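Local structure of transcriptional regulator (NtrC family) (Aquifex aeolicus, 3DZD) at residues Gly133-Leu144 and Ile296-Asp307. The protein probably activates transcription by sigma54 RNA polymerase as an AAA+ ATPase, controlled by a response-regulator receiver domain. Sequence-based numbering, arbitrary orientation.
Sequences GEHPKILEIKRL and IYLPPLRERGKD
Asp307 and the loop Gly133-His135 illustrate how a carboxylate can tie an incoming loop to the start of a helix. Asp307 OD1 accepts from Glu134 N at 2.7 Å and from His135 N at 3.2 Å, the two donors arriving on its syn side from opposite faces of the carboxylate plane; Asp307 OD2 lies 3.5 Å from Ile138 CG1. An alanine here would probably leave both N-H groups without their shared acceptor and the loop freer to shift. His135 can be followed outward. His135 CB rests 3.5 Å from Arg304 O; CG anti to the backbone N (chi1 -169°) carries His135 CD2 to within 3.4 Å of Arg304 C, and CE1 and NE2 pass near Glu303 O, which lies over one ring face toward the rim. His135 ND1 turns back to cap the helix, accepting from Lys137 N at 2.9 Å. Deeper in, Ile138 CD1 sits over one face of the Arg304 guanidinium, whose NE and NH2 both hold Pro299 O, while Ile141 CD1 meets Leu298 CD2 and Pro299 CD. One carboxylate oxygen thus fixes two loop N-H groups, and Pro299 O and Ile138 steady the Arg304 side chain, which comes within about 4 Å of the bound ADP.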
ATOM      1  N   GLY A 133     -14.737  -4.558  22.101  1.00 39.15           N
ATOM      2  CA  GLY A 133     -14.752  -4.532  23.548  1.00 38.88           C
ATOM      3  C   GLY A 133     -15.671  -3.468  24.117  1.00 41.20           C
ATOM      4  O   GLY A 133     -15.675  -2.317  23.656  1.00 43.62           O
ATOM      5  N   GLU A 134     -16.434  -3.850  25.136  1.00 39.59           N
ATOM      6  CA  GLU A 134     -17.343  -2.932  25.808  1.00 40.21           C
ATOM      7  C   GLU A 134     -17.072  -2.804  27.315  1.00 40.38           C
ATOM      8  O   GLU A 134     -17.748  -2.047  27.996  1.00 40.78           O
ATOM      9  CB  GLU A 134     -18.807  -3.329  25.556  1.00 40.48           C
ATOM     10  CG  GLU A 134     -19.240  -3.260  24.080  1.00 40.42           C
ATOM     11  CD  GLU A 134     -19.125  -1.862  23.484  1.00 50.78           C
ATOM     12  OE1 GLU A 134     -19.534  -0.881  24.150  1.00 51.67           O
ATOM     13  OE2 GLU A 134     -18.629  -1.746  22.339  1.00 55.92           O
ATOM     14  N   HIS A 135     -16.093  -3.536  27.844  1.00 40.08           N
ATOM     15  CA  HIS A 135     -15.726  -3.353  29.248  1.00 41.85           C
ATOM     16  C   HIS A 135     -15.323  -1.908  29.492  1.00 43.16           C
ATOM     17  O   HIS A 135     -14.576  -1.338  28.704  1.00 43.25           O
ATOM     18  CB  HIS A 135     -14.570  -4.263  29.670  1.00 40.09           C
ATOM     19  CG  HIS A 135     -14.355  -4.296  31.154  1.00 40.42           C
ATOM     20  ND1 HIS A 135     -13.687  -3.303  31.834  1.00 40.63           N
ATOM     21  CD2 HIS A 135     -14.745  -5.196  32.093  1.00 40.71           C
ATOM     22  CE1 HIS A 135     -13.656  -3.591  33.124  1.00 40.90           C
ATOM     23  NE2 HIS A 135     -14.299  -4.733  33.306  1.00 41.01           N
ATOM     24  N   PRO A 136     -15.812  -1.319  30.598  1.00 40.88           N
ATOM     25  CA  PRO A 136     -15.508   0.069  30.976  1.00 41.25           C
ATOM     26  C   PRO A 136     -14.026   0.434  30.809  1.00 41.00           C
ATOM     27  O   PRO A 136     -13.700   1.559  30.420  1.00 40.64           O
ATOM     28  CB  PRO A 136     -15.914   0.122  32.449  1.00 41.74           C
ATOM     29  CG  PRO A 136     -17.022  -0.904  32.563  1.00 41.70           C
ATOM     30  CD  PRO A 136     -16.667  -2.000  31.592  1.00 41.35           C
ATOM     31  N   LYS A 137     -13.130  -0.503  31.092  1.00 40.93           N
ATOM     32  CA  LYS A 137     -11.712  -0.220  30.895  1.00 43.93           C
ATOM     33  C   LYS A 137     -11.372  -0.034  29.409  1.00 44.82           C
ATOM     34  O   LYS A 137     -10.598   0.852  29.049  1.00 41.27           O
ATOM     35  CB  LYS A 137     -10.845  -1.294  31.549  1.00 40.15           C
ATOM     36  CG  LYS A 137     -10.832  -1.165  33.069  1.00 41.77           C
ATOM     37  CD  LYS A 137     -10.335  -2.418  33.788  1.00 44.97           C
ATOM     38  CE  LYS A 137      -9.806  -2.013  35.173  1.00 47.58           C
ATOM     39  NZ  LYS A 137      -9.892  -3.086  36.208  1.00 42.42           N
ATOM     40  N   ILE A 138     -11.980  -0.849  28.552  1.00 39.62           N
ATOM     41  CA  ILE A 138     -11.759  -0.709  27.120  1.00 39.37           C
ATOM     42  C   ILE A 138     -12.430   0.528  26.539  1.00 39.57           C
ATOM     43  O   ILE A 138     -11.858   1.200  25.701  1.00 39.40           O
ATOM     44  CB  ILE A 138     -12.227  -1.935  26.345  1.00 39.64           C
ATOM     45  CG1 ILE A 138     -11.434  -3.169  26.791  1.00 39.32           C
ATOM     46  CG2 ILE A 138     -12.072  -1.676  24.850  1.00 38.82           C
ATOM     47  CD1 ILE A 138      -9.941  -3.082  26.513  1.00 39.36           C
ATOM     48  N   LEU A 139     -13.644   0.829  26.986  1.00 39.79           N
ATOM     49  CA  LEU A 139     -14.326   2.043  26.538  1.00 40.01           C
ATOM     50  C   LEU A 139     -13.533   3.296  26.917  1.00 40.07           C
ATOM     51  O   LEU A 139     -13.516   4.279  26.176  1.00 40.09           O
ATOM     52  CB  LEU A 139     -15.751   2.108  27.097  1.00 40.43           C
ATOM     53  CG  LEU A 139     -16.630   0.948  26.611  1.00 40.46           C
ATOM     54  CD1 LEU A 139     -18.012   0.982  27.242  1.00 40.94           C
ATOM     55  CD2 LEU A 139     -16.716   0.952  25.073  1.00 40.47           C
ATOM     56  N   GLU A 140     -12.870   3.250  28.065  1.00 61.99           N
ATOM     57  CA  GLU A 140     -12.038   4.355  28.524  1.00 62.09           C
ATOM     58  C   GLU A 140     -10.863   4.593  27.566  1.00 61.71           C
ATOM     59  O   GLU A 140     -10.575   5.728  27.200  1.00 83.37           O
ATOM     60  CB  GLU A 140     -11.550   4.057  29.942  1.00 62.30           C
ATOM     61  CG  GLU A 140     -10.764   5.161  30.614  1.00 62.51           C
ATOM     62  CD  GLU A 140     -10.263   4.747  32.001  1.00 62.73           C
ATOM     63  OE1 GLU A 140     -10.013   3.530  32.211  1.00 62.59           O
ATOM     64  OE2 GLU A 140     -10.122   5.635  32.886  1.00 63.10           O
ATOM     65  N   ILE A 141     -10.200   3.508  27.156  1.00 39.66           N
ATOM     66  CA  ILE A 141      -9.127   3.564  26.154  1.00 39.56           C
ATOM     67  C   ILE A 141      -9.662   4.125  24.825  1.00 39.50           C
ATOM     68  O   ILE A 141      -9.043   4.994  24.207  1.00 39.31           O
ATOM     69  CB  ILE A 141      -8.475   2.165  25.942  1.00 38.84           C
ATOM     70  CG1 ILE A 141      -7.657   1.761  27.174  1.00 39.20           C
ATOM     71  CG2 ILE A 141      -7.614   2.125  24.683  1.00 38.69           C
ATOM     72  CD1 ILE A 141      -7.298   0.300  27.245  1.00 38.95           C
ATOM     73  N   LYS A 142     -10.829   3.647  24.403  1.00 39.11           N
ATOM     74  CA  LYS A 142     -11.418   4.097  23.140  1.00 39.08           C
ATOM     75  C   LYS A 142     -11.706   5.598  23.102  1.00 41.06           C
ATOM     76  O   LYS A 142     -11.605   6.221  22.041  1.00 41.04           O
ATOM     77  CB  LYS A 142     -12.684   3.307  22.815  1.00 39.12           C
ATOM     78  CG  LYS A 142     -12.421   1.873  22.403  1.00 38.89           C
ATOM     79  CD  LYS A 142     -13.709   1.154  22.040  1.00 38.98           C
ATOM     80  CE  LYS A 142     -13.421  -0.204  21.436  1.00 38.74           C
ATOM     81  NZ  LYS A 142     -14.623  -1.089  21.475  1.00 38.89           N
ATOM     82  N   ARG A 143     -12.053   6.173  24.254  1.00 40.27           N
ATOM     83  CA  ARG A 143     -12.269   7.617  24.364  1.00 48.02           C
ATOM     84  C   ARG A 143     -10.950   8.382  24.425  1.00 48.43           C
ATOM     85  O   ARG A 143     -10.874   9.547  24.034  1.00 54.11           O
ATOM     86  CB  ARG A 143     -13.101   7.955  25.605  1.00 46.98           C
ATOM     87  CG  ARG A 143     -14.585   7.666  25.458  1.00 54.42           C
ATOM     88  CD  ARG A 143     -15.388   8.112  26.685  1.00 64.17           C
ATOM     89  NE  ARG A 143     -15.410   7.100  27.741  1.00 66.50           N
ATOM     90  CZ  ARG A 143     -14.669   7.163  28.843  1.00 61.00           C
ATOM     91  NH1 ARG A 143     -13.853   8.197  29.030  1.00 85.43           N
ATOM     92  NH2 ARG A 143     -14.748   6.201  29.756  1.00 56.42           N
ATOM     93  N   LEU A 144      -9.914   7.722  24.926  1.00 40.84           N
ATOM     94  CA  LEU A 144      -8.628   8.369  25.127  1.00 41.98           C
ATOM     95  C   LEU A 144      -7.859   8.509  23.815  1.00 42.19           C
ATOM     96  O   LEU A 144      -7.199   9.518  23.572  1.00 42.95           O
ATOM     97  CB  LEU A 144      -7.810   7.570  26.139  1.00 39.65           C
ATOM     98  CG  LEU A 144      -6.355   7.976  26.340  1.00 39.55           C
ATOM     99  CD1 LEU A 144      -6.264   9.336  27.058  1.00 40.44           C
ATOM    100  CD2 LEU A 144      -5.599   6.882  27.098  1.00 39.45           C
ATOM    101  N   ILE A 296      -0.689   4.375  27.595  1.00 39.23           N
ATOM    102  CA  ILE A 296      -1.950   3.671  27.604  1.00 39.44           C
ATOM    103  C   ILE A 296      -1.651   2.286  28.126  1.00 39.09           C
ATOM    104  O   ILE A 296      -0.665   1.664  27.719  1.00 39.27           O
ATOM    105  CB  ILE A 296      -2.540   3.526  26.189  1.00 38.91           C
ATOM    106  CG1 ILE A 296      -2.807   4.892  25.568  1.00 39.17           C
ATOM    107  CG2 ILE A 296      -3.808   2.672  26.219  1.00 38.72           C
ATOM    108  CD1 ILE A 296      -3.096   4.842  24.081  1.00 38.60           C
ATOM    109  N   TYR A 297      -2.504   1.809  29.024  1.00 39.66           N
ATOM    110  CA  TYR A 297      -2.397   0.462  29.555  1.00 39.83           C
ATOM    111  C   TYR A 297      -3.553  -0.387  29.034  1.00 39.37           C
ATOM    112  O   TYR A 297      -4.708  -0.047  29.252  1.00 39.24           O
ATOM    113  CB  TYR A 297      -2.428   0.493  31.086  1.00 40.19           C
ATOM    114  CG  TYR A 297      -2.464  -0.883  31.696  1.00 40.15           C
ATOM    115  CD1 TYR A 297      -1.326  -1.670  31.729  1.00 40.03           C
ATOM    116  CD2 TYR A 297      -3.632  -1.399  32.222  1.00 40.42           C
ATOM    117  CE1 TYR A 297      -1.350  -2.930  32.273  1.00 40.72           C
ATOM    118  CE2 TYR A 297      -3.670  -2.650  32.777  1.00 40.23           C
ATOM    119  CZ  TYR A 297      -2.527  -3.417  32.802  1.00 40.10           C
ATOM    120  OH  TYR A 297      -2.552  -4.683  33.342  1.00 40.18           O
ATOM    121  N   LEU A 298      -3.241  -1.472  28.335  1.00 39.20           N
ATOM    122  CA  LEU A 298      -4.260  -2.435  27.920  1.00 38.90           C
ATOM    123  C   LEU A 298      -4.324  -3.580  28.913  1.00 38.82           C
ATOM    124  O   LEU A 298      -3.348  -4.292  29.093  1.00 39.09           O
ATOM    125  CB  LEU A 298      -3.942  -3.022  26.538  1.00 38.24           C
ATOM    126  CG  LEU A 298      -3.740  -2.043  25.390  1.00 38.44           C
ATOM    127  CD1 LEU A 298      -3.642  -2.779  24.049  1.00 38.31           C
ATOM    128  CD2 LEU A 298      -4.869  -1.018  25.376  1.00 38.11           C
ATOM    129  N   PRO A 299      -5.484  -3.778  29.543  1.00 39.68           N
ATOM    130  CA  PRO A 299      -5.660  -4.864  30.523  1.00 39.86           C
ATOM    131  C   PRO A 299      -5.636  -6.253  29.871  1.00 39.98           C
ATOM    132  O   PRO A 299      -6.011  -6.374  28.710  1.00 39.42           O
ATOM    133  CB  PRO A 299      -7.063  -4.613  31.090  1.00 40.53           C
ATOM    134  CG  PRO A 299      -7.606  -3.419  30.383  1.00 39.59           C
ATOM    135  CD  PRO A 299      -6.739  -3.076  29.234  1.00 39.04           C
ATOM    136  N   PRO A 300      -5.230  -7.292  30.623  1.00 39.57           N
ATOM    137  CA  PRO A 300      -5.336  -8.657  30.099  1.00 39.71           C
ATOM    138  C   PRO A 300      -6.777  -8.985  29.753  1.00 39.28           C
ATOM    139  O   PRO A 300      -7.716  -8.376  30.281  1.00 39.43           O
ATOM    140  CB  PRO A 300      -4.876  -9.528  31.267  1.00 39.79           C
ATOM    141  CG  PRO A 300      -4.127  -8.616  32.176  1.00 39.76           C
ATOM    142  CD  PRO A 300      -4.727  -7.266  32.005  1.00 40.07           C
ATOM    143  N   LEU A 301      -6.944  -9.942  28.854  1.00 39.10           N
ATOM    144  CA  LEU A 301      -8.259 -10.367  28.423  1.00 39.25           C
ATOM    145  C   LEU A 301      -9.124 -10.824  29.607  1.00 39.72           C
ATOM    146  O   LEU A 301     -10.316 -10.515  29.654  1.00 39.99           O
ATOM    147  CB  LEU A 301      -8.130 -11.470  27.369  1.00 38.78           C
ATOM    148  CG  LEU A 301      -9.408 -12.170  26.914  1.00 38.91           C
ATOM    149  CD1 LEU A 301     -10.456 -11.175  26.465  1.00 38.66           C
ATOM    150  CD2 LEU A 301      -9.077 -13.168  25.792  1.00 38.83           C
ATOM    151  N   ARG A 302      -8.521 -11.537  30.562  1.00 40.10           N
ATOM    152  CA  ARG A 302      -9.242 -12.018  31.742  1.00 40.27           C
ATOM    153  C   ARG A 302      -9.710 -10.897  32.677  1.00 40.21           C
ATOM    154  O   ARG A 302     -10.422 -11.156  33.649  1.00 41.49           O
ATOM    155  CB  ARG A 302      -8.384 -13.009  32.534  1.00 40.19           C
ATOM    156  CG  ARG A 302      -7.189 -12.366  33.185  1.00 40.75           C
ATOM    157  CD  ARG A 302      -6.133 -13.369  33.564  1.00 41.31           C
ATOM    158  NE  ARG A 302      -4.938 -12.735  34.123  1.00 41.57           N
ATOM    159  CZ  ARG A 302      -3.871 -12.373  33.413  1.00 41.46           C
ATOM    160  NH1 ARG A 302      -3.831 -12.564  32.093  1.00 40.34           N
ATOM    161  NH2 ARG A 302      -2.833 -11.816  34.023  1.00 41.56           N
ATOM    162  N   GLU A 303      -9.301  -9.660  32.404  1.00 40.44           N
ATOM    163  CA  GLU A 303      -9.767  -8.520  33.195  1.00 40.36           C
ATOM    164  C   GLU A 303     -10.872  -7.764  32.481  1.00 40.32           C
ATOM    165  O   GLU A 303     -11.258  -6.684  32.915  1.00 40.61           O
ATOM    166  CB  GLU A 303      -8.624  -7.548  33.517  1.00 40.37           C
ATOM    167  CG  GLU A 303      -7.672  -8.026  34.606  1.00 40.79           C
ATOM    168  CD  GLU A 303      -6.638  -6.965  34.990  1.00 41.04           C
ATOM    169  OE1 GLU A 303      -6.962  -5.746  34.966  1.00 41.11           O
ATOM    170  OE2 GLU A 303      -5.495  -7.355  35.326  1.00 40.83           O
ATOM    171  N   ARG A 304     -11.387  -8.332  31.392  1.00 40.14           N
ATOM    172  CA  ARG A 304     -12.281  -7.584  30.508  1.00 40.55           C
ATOM    173  C   ARG A 304     -13.723  -8.071  30.519  1.00 40.24           C
ATOM    174  O   ARG A 304     -14.502  -7.769  29.605  1.00 40.36           O
ATOM    175  CB  ARG A 304     -11.747  -7.586  29.084  1.00 40.14           C
ATOM    176  CG  ARG A 304     -10.373  -6.990  28.972  1.00 39.69           C
ATOM    177  CD  ARG A 304     -10.086  -6.637  27.544  1.00 39.06           C
ATOM    178  NE  ARG A 304      -8.663  -6.436  27.316  1.00 39.10           N
ATOM    179  CZ  ARG A 304      -8.111  -6.403  26.109  1.00 39.28           C
ATOM    180  NH1 ARG A 304      -8.887  -6.560  25.039  1.00 38.32           N
ATOM    181  NH2 ARG A 304      -6.799  -6.205  25.970  1.00 38.30           N
ATOM    182  N   GLY A 305     -14.078  -8.804  31.570  1.00 40.38           N
ATOM    183  CA  GLY A 305     -15.442  -9.236  31.748  1.00 40.70           C
ATOM    184  C   GLY A 305     -15.886 -10.108  30.596  1.00 40.46           C
ATOM    185  O   GLY A 305     -15.255 -11.132  30.291  1.00 40.29           O
ATOM    186  N   LYS A 306     -16.964  -9.687  29.943  1.00 40.52           N
ATOM    187  CA  LYS A 306     -17.591 -10.476  28.900  1.00 40.42           C
ATOM    188  C   LYS A 306     -17.096 -10.104  27.496  1.00 42.41           C
ATOM    189  O   LYS A 306     -17.638 -10.560  26.490  1.00 41.24           O
ATOM    190  CB  LYS A 306     -19.112 -10.365  29.024  1.00 40.96           C
ATOM    191  CG  LYS A 306     -19.695 -11.325  30.076  1.00 45.92           C
ATOM    192  CD  LYS A 306     -20.896 -10.741  30.801  1.00 59.74           C
ATOM    193  CE  LYS A 306     -22.208 -11.209  30.202  1.00 65.81           C
ATOM    194  NZ  LYS A 306     -22.390 -12.678  30.375  1.00 67.30           N
ATOM    195  N   ASP A 307     -16.050  -9.287  27.426  1.00 39.75           N
ATOM    196  CA  ASP A 307     -15.425  -9.021  26.146  1.00 39.39           C
ATOM    197  C   ASP A 307     -14.977 -10.341  25.527  1.00 39.16           C
ATOM    198  O   ASP A 307     -14.892 -10.455  24.314  1.00 40.99           O
ATOM    199  CB  ASP A 307     -14.221  -8.090  26.296  1.00 39.14           C
ATOM    200  CG  ASP A 307     -14.611  -6.622  26.348  1.00 42.96           C
ATOM    201  OD1 ASP A 307     -15.811  -6.298  26.195  1.00 45.26           O
ATOM    202  OD2 ASP A 307     -13.701  -5.788  26.543  1.00 39.98           O
TER
HETATM  203  O   HOH W   1     -11.113  -5.262  35.405  1.00 41.15           O